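Long-range contacts in succinyl-CoA ligase (ADP-forming) subunit alpha (Methanosaeta concilii, PDB 6HXI), which binds coenzyme A and combines a CoA-ligase family region with a citrate synthase-like C-terminal region, in an assembly that includes citrate lyase chains: residues E233-I243 against K284-F294; T252-T260 against S304-V315. All blocks are in the same frame, centred on the assembly; numbering follows the deposited sequence.

Interaction 1 of 2, residues E233-I243 against K284-F294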
loop_
_atom_site.group_PDB
_atom_site.type_symbol
_atom_site.label_atom_id
_atom_site.label_comp_id
_atom_site.label_asym_id
_atom_site.label_seq_id
_atom_site.Cartn_x
_atom_site.Cartn_y
_atom_site.Cartn_z
ATOM N N GLU B 233 -4.599 41.051 52.112
ATOM C CA GLU B 233 -3.862 42.103 51.390
ATOM C C GLU B 233 -4.700 43.379 51.278
ATOM O O GLU B 233 -5.920 43.339 51.458
ATOM C CB GLU B 233 -3.338 41.628 50.003
ATOM C CG GLU B 233 -4.417 41.380 48.973
ATOM C CD GLU B 233 -3.993 41.009 47.565
ATOM O OE1 GLU B 233 -2.770 40.888 47.296
ATOM O OE2 GLU B 233 -4.906 40.862 46.716
ATOM N N LEU B 234 -4.045 44.501 50.978
ATOM C CA LEU B 234 -4.687 45.803 50.794
ATOM C C LEU B 234 -5.734 45.771 49.667
ATOM O O LEU B 234 -5.694 44.870 48.805
ATOM C CB LEU B 234 -3.633 46.894 50.550
ATOM C CG LEU B 234 -3.011 47.030 49.159
ATOM C CD1 LEU B 234 -2.070 48.190 49.137
ATOM C CD2 LEU B 234 -2.238 45.772 48.732
ATOM N N GLY B 235 -6.654 46.745 49.700
ATOM C CA GLY B 235 -7.730 46.865 48.723
ATOM C C GLY B 235 -8.933 46.032 49.112
ATOM O O GLY B 235 -8.789 44.887 49.577
ATOM N N GLY B 236 -10.116 46.617 48.944
ATOM C CA GLY B 236 -11.375 45.970 49.302
ATOM C C GLY B 236 -11.587 45.893 50.800
ATOM O O GLY B 236 -10.683 46.223 51.574
ATOM N N GLU B 237 -12.772 45.423 51.218
ATOM C CA GLU B 237 -13.141 45.387 52.645
ATOM C C GLU B 237 -13.430 43.991 53.208
ATOM O O GLU B 237 -14.131 43.882 54.224
ATOM C CB GLU B 237 -14.348 46.311 52.888
ATOM C CG GLU B 237 -14.009 47.783 52.949
ATOM C CD GLU B 237 -15.215 48.639 53.279
ATOM O OE1 GLU B 237 -15.609 48.674 54.467
ATOM O OE2 GLU B 237 -15.800 49.230 52.342
ATOM N N ASP B 238 -12.908 42.936 52.553
ATOM C CA ASP B 238 -13.113 41.539 52.939
ATOM C C ASP B 238 -12.697 41.254 54.390
ATOM O O ASP B 238 -13.474 40.670 55.138
ATOM C CB ASP B 238 -12.390 40.601 51.940
ATOM C CG ASP B 238 -12.351 39.104 52.284
ATOM O OD1 ASP B 238 -11.654 38.731 53.248
ATOM O OD2 ASP B 238 -12.927 38.301 51.516
ATOM N N GLU B 239 -11.486 41.678 54.783
ATOM C CA GLU B 239 -10.900 41.448 56.118
ATOM C C GLU B 239 -11.723 42.095 57.246
ATOM O O GLU B 239 -11.687 41.619 58.381
ATOM C CB GLU B 239 -9.422 41.878 56.168
ATOM C CG GLU B 239 -8.505 41.092 55.242
ATOM C CD GLU B 239 -8.399 41.544 53.793
ATOM O OE1 GLU B 239 -9.280 42.289 53.305
ATOM O OE2 GLU B 239 -7.421 41.134 53.132
ATOM N N TYR B 240 -12.520 43.126 56.908
ATOM C CA TYR B 240 -13.415 43.795 57.850
ATOM C C TYR B 240 -14.626 42.921 58.205
ATOM O O TYR B 240 -15.292 43.200 59.195
ATOM C CB TYR B 240 -13.810 45.202 57.361
ATOM C CG TYR B 240 -12.639 46.156 57.414
ATOM C CD1 TYR B 240 -12.227 46.718 58.621
ATOM C CD2 TYR B 240 -11.905 46.456 56.268
ATOM C CE1 TYR B 240 -11.117 47.559 58.685
ATOM C CE2 TYR B 240 -10.805 47.310 56.318
ATOM C CZ TYR B 240 -10.407 47.847 57.531
ATOM O OH TYR B 240 -9.321 48.680 57.587
ATOM N N MET B 241 -14.882 41.841 57.432
ATOM C CA MET B 241 -15.954 40.892 57.750
ATOM C C MET B 241 -15.464 40.030 58.910
ATOM O O MET B 241 -16.243 39.713 59.814
ATOM C CB MET B 241 -16.314 39.998 56.548
ATOM C CG MET B 241 -17.036 40.722 55.427
ATOM S SD MET B 241 -17.001 39.813 53.852
ATOM C CE MET B 241 -18.184 38.482 54.228
ATOM N N ILE B 242 -14.151 39.699 58.891
ATOM C CA ILE B 242 -13.463 38.879 59.894
ATOM C C ILE B 242 -13.370 39.627 61.198
ATOM O O ILE B 242 -13.770 39.088 62.226
ATOM C CB ILE B 242 -12.075 38.366 59.397
ATOM C CG1 ILE B 242 -12.203 37.603 58.037
ATOM C CG2 ILE B 242 -11.376 37.498 60.461
ATOM C CD1 ILE B 242 -11.001 37.739 57.150
ATOM N N ILE B 243 -12.867 40.869 61.155
ATOM C CA ILE B 243 -12.705 41.759 62.318
ATOM C C ILE B 243 -14.056 41.983 63.022
ATOM O O ILE B 243 -14.107 41.959 64.256
ATOM C CB ILE B 243 -11.991 43.077 61.871
ATOM C CG1 ILE B 243 -10.522 42.791 61.449
ATOM C CG2 ILE B 243 -12.078 44.201 62.916
ATOM C CD1 ILE B 243 -9.974 43.720 60.340
ATOM N N LYS B 284 -9.122 53.095 54.688
ATOM C CA LYS B 284 -9.654 51.883 55.310
ATOM C C LYS B 284 -9.160 50.635 54.552
ATOM O O LYS B 284 -8.876 49.618 55.169
ATOM C CB LYS B 284 -11.187 51.928 55.332
ATOM C CG LYS B 284 -11.802 51.035 56.394
ATOM C CD LYS B 284 -13.271 50.730 56.101
ATOM C CE LYS B 284 -13.831 49.787 57.135
ATOM N NZ LYS B 284 -15.305 49.662 57.036
ATOM N N GLU B 285 -9.009 50.739 53.224
ATOM C CA GLU B 285 -8.552 49.647 52.372
ATOM C C GLU B 285 -7.051 49.321 52.499
ATOM O O GLU B 285 -6.638 48.260 52.041
ATOM C CB GLU B 285 -8.926 49.921 50.909
ATOM C CG GLU B 285 -10.397 49.728 50.597
ATOM C CD GLU B 285 -10.765 49.905 49.134
ATOM O OE1 GLU B 285 -11.791 50.569 48.861
ATOM O OE2 GLU B 285 -10.039 49.373 48.262
ATOM N N THR B 286 -6.244 50.199 53.114
ATOM C CA THR B 286 -4.792 49.986 53.276
ATOM C C THR B 286 -4.445 48.837 54.230
ATOM O O THR B 286 -5.231 48.513 55.117
ATOM C CB THR B 286 -4.066 51.285 53.721
ATOM O OG1 THR B 286 -4.462 51.649 55.046
ATOM C CG2 THR B 286 -4.251 52.440 52.757
ATOM N N ALA B 287 -3.241 48.269 54.077
ATOM C CA ALA B 287 -2.729 47.195 54.926
ATOM C C ALA B 287 -2.597 47.657 56.393
ATOM O O ALA B 287 -2.920 46.888 57.305
ATOM C CB ALA B 287 -1.393 46.691 54.399
ATOM N N GLN B 288 -2.174 48.917 56.613
ATOM C CA GLN B 288 -2.016 49.505 57.953
ATOM C C GLN B 288 -3.342 49.558 58.709
ATOM O O GLN B 288 -3.418 49.017 59.812
ATOM C CB GLN B 288 -1.315 50.882 57.906
ATOM C CG GLN B 288 0.210 50.804 57.670
ATOM C CD GLN B 288 0.646 50.555 56.222
ATOM O OE1 GLN B 288 -0.170 50.410 55.283
ATOM N NE2 GLN B 288 1.957 50.545 56.000
ATOM N N ALA B 289 -4.393 50.146 58.100
ATOM C CA ALA B 289 -5.741 50.225 58.672
ATOM C C ALA B 289 -6.310 48.827 58.984
ATOM O O ALA B 289 -6.958 48.651 60.014
ATOM C CB ALA B 289 -6.666 50.957 57.719
ATOM N N LYS B 290 -6.022 47.839 58.130
ATOM C CA LYS B 290 -6.465 46.445 58.299
ATOM C C LYS B 290 -5.743 45.709 59.442
ATOM O O LYS B 290 -6.408 45.090 60.275
ATOM C CB LYS B 290 -6.363 45.661 56.974
ATOM C CG LYS B 290 -7.385 46.116 55.929
ATOM C CD LYS B 290 -7.266 45.340 54.640
ATOM C CE LYS B 290 -8.348 45.705 53.649
ATOM N NZ LYS B 290 -8.385 44.771 52.482
ATOM N N ASN B 291 -4.396 45.795 59.490
ATOM C CA ASN B 291 -3.579 45.165 60.531
ATOM C C ASN B 291 -3.869 45.773 61.897
ATOM O O ASN B 291 -3.907 45.045 62.889
ATOM C CB ASN B 291 -2.081 45.235 60.186
ATOM C CG ASN B 291 -1.636 44.219 59.154
ATOM O OD1 ASN B 291 -2.084 43.064 59.143
ATOM N ND2 ASN B 291 -0.733 44.617 58.261
ATOM N N ASP B 292 -4.115 47.091 61.945
ATOM C CA ASP B 292 -4.446 47.788 63.190
ATOM C C ASP B 292 -5.806 47.344 63.715
ATOM O O ASP B 292 -5.904 46.995 64.890
ATOM C CB ASP B 292 -4.387 49.312 63.009
ATOM C CG ASP B 292 -2.986 49.893 62.917
ATOM O OD1 ASP B 292 -2.002 49.116 63.057
ATOM O OD2 ASP B 292 -2.867 51.124 62.726
ATOM N N ALA B 293 -6.841 47.301 62.831
ATOM C CA ALA B 293 -8.195 46.853 63.178
ATOM C C ALA B 293 -8.189 45.372 63.598
ATOM O O ALA B 293 -8.992 44.975 64.439
ATOM C CB ALA B 293 -9.139 47.074 62.011
ATOM N N PHE B 294 -7.264 44.562 63.023
ATOM C CA PHE B 294 -7.100 43.148 63.382
ATOM C C PHE B 294 -6.509 43.035 64.799
ATOM O O PHE B 294 -7.006 42.237 65.589
ATOM C CB PHE B 294 -6.240 42.393 62.357
ATOM C CG PHE B 294 -6.994 41.486 61.405
ATOM C CD1 PHE B 294 -7.740 40.409 61.881
ATOM C CD2 PHE B 294 -6.900 41.663 60.028
ATOM C CE1 PHE B 294 -8.420 39.559 60.995
ATOM C CE2 PHE B 294 -7.581 40.813 59.146
ATOM C CZ PHE B 294 -8.340 39.772 59.634
#

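Interaction 2 of 2, residues T252-T260 against S304-V315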
loop_
_atom_site.group_PDB
_atom_site.type_symbol
_atom_site.label_atom_id
_atom_site.label_comp_id
_atom_site.label_asym_id
_atom_site.label_seq_id
_atom_site.Cartn_x
_atom_site.Cartn_y
_atom_site.Cartn_z
ATOM N N THR B 252 -14.193 32.257 68.211
ATOM C CA THR B 252 -13.666 32.027 69.563
ATOM C C THR B 252 -12.276 31.376 69.555
ATOM O O THR B 252 -11.517 31.558 70.510
ATOM C CB THR B 252 -14.669 31.243 70.421
ATOM O OG1 THR B 252 -14.819 29.922 69.897
ATOM C CG2 THR B 252 -16.027 31.939 70.524
ATOM N N LYS B 253 -11.951 30.612 68.489
ATOM C CA LYS B 253 -10.653 29.946 68.312
ATOM C C LYS B 253 -9.575 30.999 68.077
ATOM O O LYS B 253 -9.902 32.030 67.478
ATOM C CB LYS B 253 -10.700 28.972 67.130
ATOM C CG LYS B 253 -11.344 27.652 67.489
ATOM C CD LYS B 253 -11.706 26.822 66.271
ATOM C CE LYS B 253 -12.785 25.856 66.671
ATOM N NZ LYS B 253 -13.215 25.012 65.551
ATOM N N PRO B 254 -8.308 30.801 68.545
ATOM C CA PRO B 254 -7.284 31.839 68.308
ATOM C C PRO B 254 -6.982 32.004 66.816
ATOM O O PRO B 254 -6.817 31.016 66.107
ATOM C CB PRO B 254 -6.091 31.375 69.148
ATOM C CG PRO B 254 -6.282 29.922 69.317
ATOM C CD PRO B 254 -7.749 29.644 69.280
ATOM N N LEU B 255 -7.005 33.260 66.336
ATOM C CA LEU B 255 -6.800 33.640 64.940
ATOM C C LEU B 255 -5.520 34.453 64.705
ATOM O O LEU B 255 -5.394 35.560 65.234
ATOM C CB LEU B 255 -8.028 34.431 64.433
ATOM C CG LEU B 255 -8.060 34.729 62.923
ATOM C CD1 LEU B 255 -9.278 34.141 62.284
ATOM C CD2 LEU B 255 -7.986 36.219 62.653
ATOM N N VAL B 256 -4.593 33.921 63.880
ATOM C CA VAL B 256 -3.357 34.613 63.477
ATOM C C VAL B 256 -3.731 35.374 62.215
ATOM O O VAL B 256 -4.372 34.809 61.330
ATOM C CB VAL B 256 -2.148 33.662 63.244
ATOM C CG1 VAL B 256 -0.912 34.438 62.804
ATOM C CG2 VAL B 256 -1.837 32.835 64.495
ATOM N N ALA B 257 -3.381 36.658 62.135
ATOM C CA ALA B 257 -3.747 37.449 60.964
ATOM C C ALA B 257 -2.671 38.415 60.502
ATOM O O ALA B 257 -2.059 39.098 61.312
ATOM C CB ALA B 257 -5.031 38.205 61.241
ATOM N N TRP B 258 -2.465 38.489 59.179
ATOM C CA TRP B 258 -1.539 39.440 58.575
ATOM C C TRP B 258 -2.071 39.933 57.238
ATOM O O TRP B 258 -2.533 39.132 56.428
ATOM C CB TRP B 258 -0.096 38.908 58.462
ATOM C CG TRP B 258 0.841 39.927 57.864
ATOM C CD1 TRP B 258 1.353 39.929 56.597
ATOM C CD2 TRP B 258 1.251 41.166 58.463
ATOM N NE1 TRP B 258 2.095 41.066 56.387
ATOM C CE2 TRP B 258 2.049 41.845 57.515
ATOM C CE3 TRP B 258 1.033 41.760 59.716
ATOM C CZ2 TRP B 258 2.641 43.084 57.787
ATOM C CZ3 TRP B 258 1.609 42.992 59.981
ATOM C CH2 TRP B 258 2.412 43.637 59.030
ATOM N N VAL B 259 -2.018 41.258 57.025
ATOM C CA VAL B 259 -2.462 41.906 55.794
ATOM C C VAL B 259 -1.226 42.507 55.096
ATOM O O VAL B 259 -0.526 43.347 55.666
ATOM C CB VAL B 259 -3.597 42.945 56.036
ATOM C CG1 VAL B 259 -4.020 43.606 54.731
ATOM C CG2 VAL B 259 -4.803 42.299 56.721
ATOM N N THR B 260 -0.944 42.031 53.876
ATOM C CA THR B 260 0.199 42.477 53.063
ATOM C C THR B 260 -0.151 43.783 52.307
ATOM O O THR B 260 -1.327 44.077 52.087
ATOM C CB THR B 260 0.634 41.350 52.113
ATOM O OG1 THR B 260 -0.360 41.210 51.115
ATOM C CG2 THR B 260 0.807 40.016 52.819
ATOM N N SER B 304 5.621 42.032 61.071
ATOM C CA SER B 304 5.733 41.976 59.595
ATOM C C SER B 304 5.506 40.535 59.129
ATOM O O SER B 304 5.315 39.648 59.971
ATOM C CB SER B 304 7.101 42.479 59.125
ATOM O OG SER B 304 8.132 41.514 59.257
ATOM N N PHE B 305 5.539 40.285 57.798
ATOM C CA PHE B 305 5.393 38.917 57.290
ATOM C C PHE B 305 6.517 37.957 57.797
ATOM O O PHE B 305 6.267 36.763 57.991
ATOM C CB PHE B 305 5.249 38.869 55.762
ATOM C CG PHE B 305 5.000 37.465 55.263
ATOM C CD1 PHE B 305 3.745 36.879 55.389
ATOM C CD2 PHE B 305 6.037 36.704 54.743
ATOM C CE1 PHE B 305 3.528 35.562 54.978
ATOM C CE2 PHE B 305 5.825 35.381 54.343
ATOM C CZ PHE B 305 4.574 34.818 54.466
ATOM N N ASP B 306 7.724 38.500 58.050
ATOM C CA ASP B 306 8.881 37.764 58.565
ATOM C C ASP B 306 8.585 36.998 59.862
ATOM O O ASP B 306 9.035 35.848 60.007
ATOM C CB ASP B 306 10.068 38.710 58.761
ATOM C CG ASP B 306 10.715 39.096 57.449
ATOM O OD1 ASP B 306 10.099 39.874 56.691
ATOM O OD2 ASP B 306 11.815 38.587 57.159
ATOM N N ASP B 307 7.811 37.617 60.789
ATOM C CA ASP B 307 7.458 36.923 62.022
ATOM C C ASP B 307 6.025 36.287 61.987
ATOM O O ASP B 307 5.424 36.146 63.044
ATOM C CB ASP B 307 7.696 37.796 63.277
ATOM C CG ASP B 307 7.128 39.198 63.260
ATOM O OD1 ASP B 307 7.440 39.956 62.313
ATOM O OD2 ASP B 307 6.470 39.580 64.254
ATOM N N TYR B 308 5.517 35.824 60.794
ATOM C CA TYR B 308 4.214 35.124 60.696
ATOM C C TYR B 308 4.309 33.752 61.396
ATOM O O TYR B 308 3.515 33.468 62.293
ATOM C CB TYR B 308 3.728 34.957 59.223
ATOM C CG TYR B 308 2.267 34.567 59.098
ATOM C CD1 TYR B 308 1.873 33.230 59.135
ATOM C CD2 TYR B 308 1.274 35.533 58.973
ATOM C CE1 TYR B 308 0.530 32.866 59.040
ATOM C CE2 TYR B 308 -0.074 35.182 58.867
ATOM C CZ TYR B 308 -0.438 33.847 58.898
ATOM O OH TYR B 308 -1.762 33.508 58.796
ATOM N N GLY B 309 5.278 32.930 60.982
ATOM C CA GLY B 309 5.517 31.600 61.538
ATOM C C GLY B 309 5.749 31.628 63.030
ATOM O O GLY B 309 5.261 30.756 63.754
ATOM N N GLU B 310 6.460 32.652 63.511
ATOM C CA GLU B 310 6.704 32.777 64.945
ATOM C C GLU B 310 5.381 32.959 65.716
ATOM O O GLU B 310 5.169 32.280 66.720
ATOM C CB GLU B 310 7.755 33.852 65.255
ATOM C CG GLU B 310 8.086 34.014 66.741
ATOM C CD GLU B 310 8.244 32.760 67.595
ATOM O OE1 GLU B 310 7.747 32.774 68.746
ATOM O OE2 GLU B 310 8.859 31.770 67.126
ATOM N N MET B 311 4.463 33.802 65.195
ATOM C CA MET B 311 3.138 34.006 65.788
ATOM C C MET B 311 2.352 32.667 65.764
ATOM O O MET B 311 1.706 32.315 66.753
ATOM C CB MET B 311 2.389 35.126 65.048
ATOM C CG MET B 311 1.158 35.625 65.771
ATOM S SD MET B 311 1.432 36.164 67.480
ATOM C CE MET B 311 2.491 37.601 67.220
ATOM N N VAL B 312 2.479 31.900 64.661
ATOM C CA VAL B 312 1.873 30.565 64.522
ATOM C C VAL B 312 2.429 29.656 65.648
ATOM O O VAL B 312 1.648 29.017 66.347
ATOM C CB VAL B 312 2.077 29.971 63.087
ATOM C CG1 VAL B 312 1.821 28.469 63.042
ATOM C CG2 VAL B 312 1.200 30.688 62.072
ATOM N N ARG B 313 3.771 29.648 65.833
ATOM C CA ARG B 313 4.492 28.877 66.854
ATOM C C ARG B 313 4.007 29.223 68.258
ATOM O O ARG B 313 3.815 28.317 69.068
ATOM C CB ARG B 313 6.011 29.104 66.741
ATOM C CG ARG B 313 6.873 28.163 67.570
ATOM C CD ARG B 313 8.286 28.156 67.029
ATOM N NE ARG B 313 9.150 27.195 67.715
ATOM C CZ ARG B 313 10.110 26.487 67.123
ATOM N NH1 ARG B 313 10.324 26.606 65.816
ATOM N NH2 ARG B 313 10.860 25.652 67.831
ATOM N N GLN B 314 3.781 30.524 68.521
ATOM C CA GLN B 314 3.323 31.049 69.803
ATOM C C GLN B 314 1.912 30.574 70.136
ATOM O O GLN B 314 1.670 30.157 71.266
ATOM C CB GLN B 314 3.398 32.581 69.807
ATOM C CG GLN B 314 4.720 33.127 70.313
ATOM C CD GLN B 314 4.790 34.622 70.150
ATOM O OE1 GLN B 314 5.478 35.125 69.262
ATOM N NE2 GLN B 314 4.045 35.359 70.974
ATOM N N VAL B 315 0.994 30.653 69.155
ATOM C CA VAL B 315 -0.405 30.252 69.310
ATOM C C VAL B 315 -0.541 28.722 69.433
ATOM O O VAL B 315 -1.338 28.256 70.250
ATOM C CB VAL B 315 -1.310 30.857 68.213
ATOM C CG1 VAL B 315 -2.730 30.337 68.324
ATOM C CG2 VAL B 315 -1.308 32.383 68.288
#

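Interaction 1 of 2, residues E233-I243 against K284-F294
One face of the Tyr240 ring carries Lys284 CE, 3.6 Å from the ring centroid and only 5° off the normal, while Glu237 CA lies in plane at the edge. Lys284 NZ continues over the same face as a cation-pi partner and forms a salt bridge to Glu237 OE1 at 2.8 Å. Tyr240 OH donates to Lys284 O at 2.6 Å, in the carbonyl plane, which helps fix the phenol, together with the lysine over its face. The Phe294 ring has Ile243 CG1 over its centre, 3.7 Å from the centroid, and Ile242 CG2 at its edge. Lys290, whose CG touches Tyr240 CE2, runs out extended (chi2 180°) and brings NZ to four acceptors: Glu239 OE1 at 2.8 Å, from above the carboxylate plane, and the carbonyl oxygens of Glu233, Gly235 and Gly236. This buried ammonium thus gathers the turn after strand 227-233, which Gly236 N also pins to Glu285 OE2 at 2.8 Å. The short axes of helices 239-243 and 287-294 run nearly parallel, 15° apart and 10.0 Å at closest approach. Phe294 and Lys290 also touch Ala257 and Val259 of strand 255-260, whereas Ile242 packs on Met212 and Ile216 of helix 212-221.

Interaction 2 of 2, residues T252-T260 against S304-V315
Asp307 OD1 holds the turn that meets Trp258: Ser304 N donates to it at 3.0 Å, on the syn side but tilted out of the carboxylate plane, and Ser304 OG adds a weak bond. Ser304 OG in turn accepts from Asp306 N, an ST turn. The bent backbone so formed lies over one face of the Trp258 indole, with Ser304 CA 4.0 Å from the centroid of the six-membered ring, a CH-pi contact, and Phe305 N displaced toward the rim. Trp258 CD1 meets the edge of the Phe305 ring, 4.1 Å from Phe305 CD1. Trp258 NE1 is buried here and has no polar partner in the model. Strand 255-260 is one of the two outermost strands, within this chain, of the mixed sheet of the CoA-ligase region, and helix 308-315 runs antiparallel to it at 169°, with a closest axis separation of 9.0 Å. Helix 287-297 touches Leu255 and Ala257, whose side chains point away from helix 308-315, so the strand is packed between two helices. On the helix 308-315 side, Tyr308 has its CG anti to the backbone N (chi1 -166°), and this brings its ring over to the strand. Val256 CG1 sits over the ring face, 4.2 Å from the centroid and 21° off the normal, while Trp258 CB lies in plane at the edge. Tyr308 OH reaches on to Cys230 O in a weak hydrogen bond. Further along the helix, Val256 CG1 meets Met311 CG at 3.8 Å, Val256 CG2 meets Val315 CG2 at 3.9 Å, and Pro254 CB abuts Val315 CG1 at 3.6 Å.

Overall arrangement
From the N terminus, strand 227-233 ends in segment 233-243, helix 239-247 follows, and strand 255-260 returns to the sheet. Helix 287-297 then closes interaction 1 across 40 intervening residues that include this strand. Next, helix 308-322 closes interaction 2 across 43 residues that include helix 287-297. The four segments therefore alternate, and the two closures cross. Their centres are 15 Å apart, yet they are directly joined: Asn291 OD1 lies 2.8 Å from Val259 N, and Leu234 N lies 3.0 Å from Thr260 O, both probable hydrogen bonds. These bonds tie strand 255-260 to helix 287-297 and to the turn after strand 227-233, while helix 308-322 packs on the strand through interaction 2.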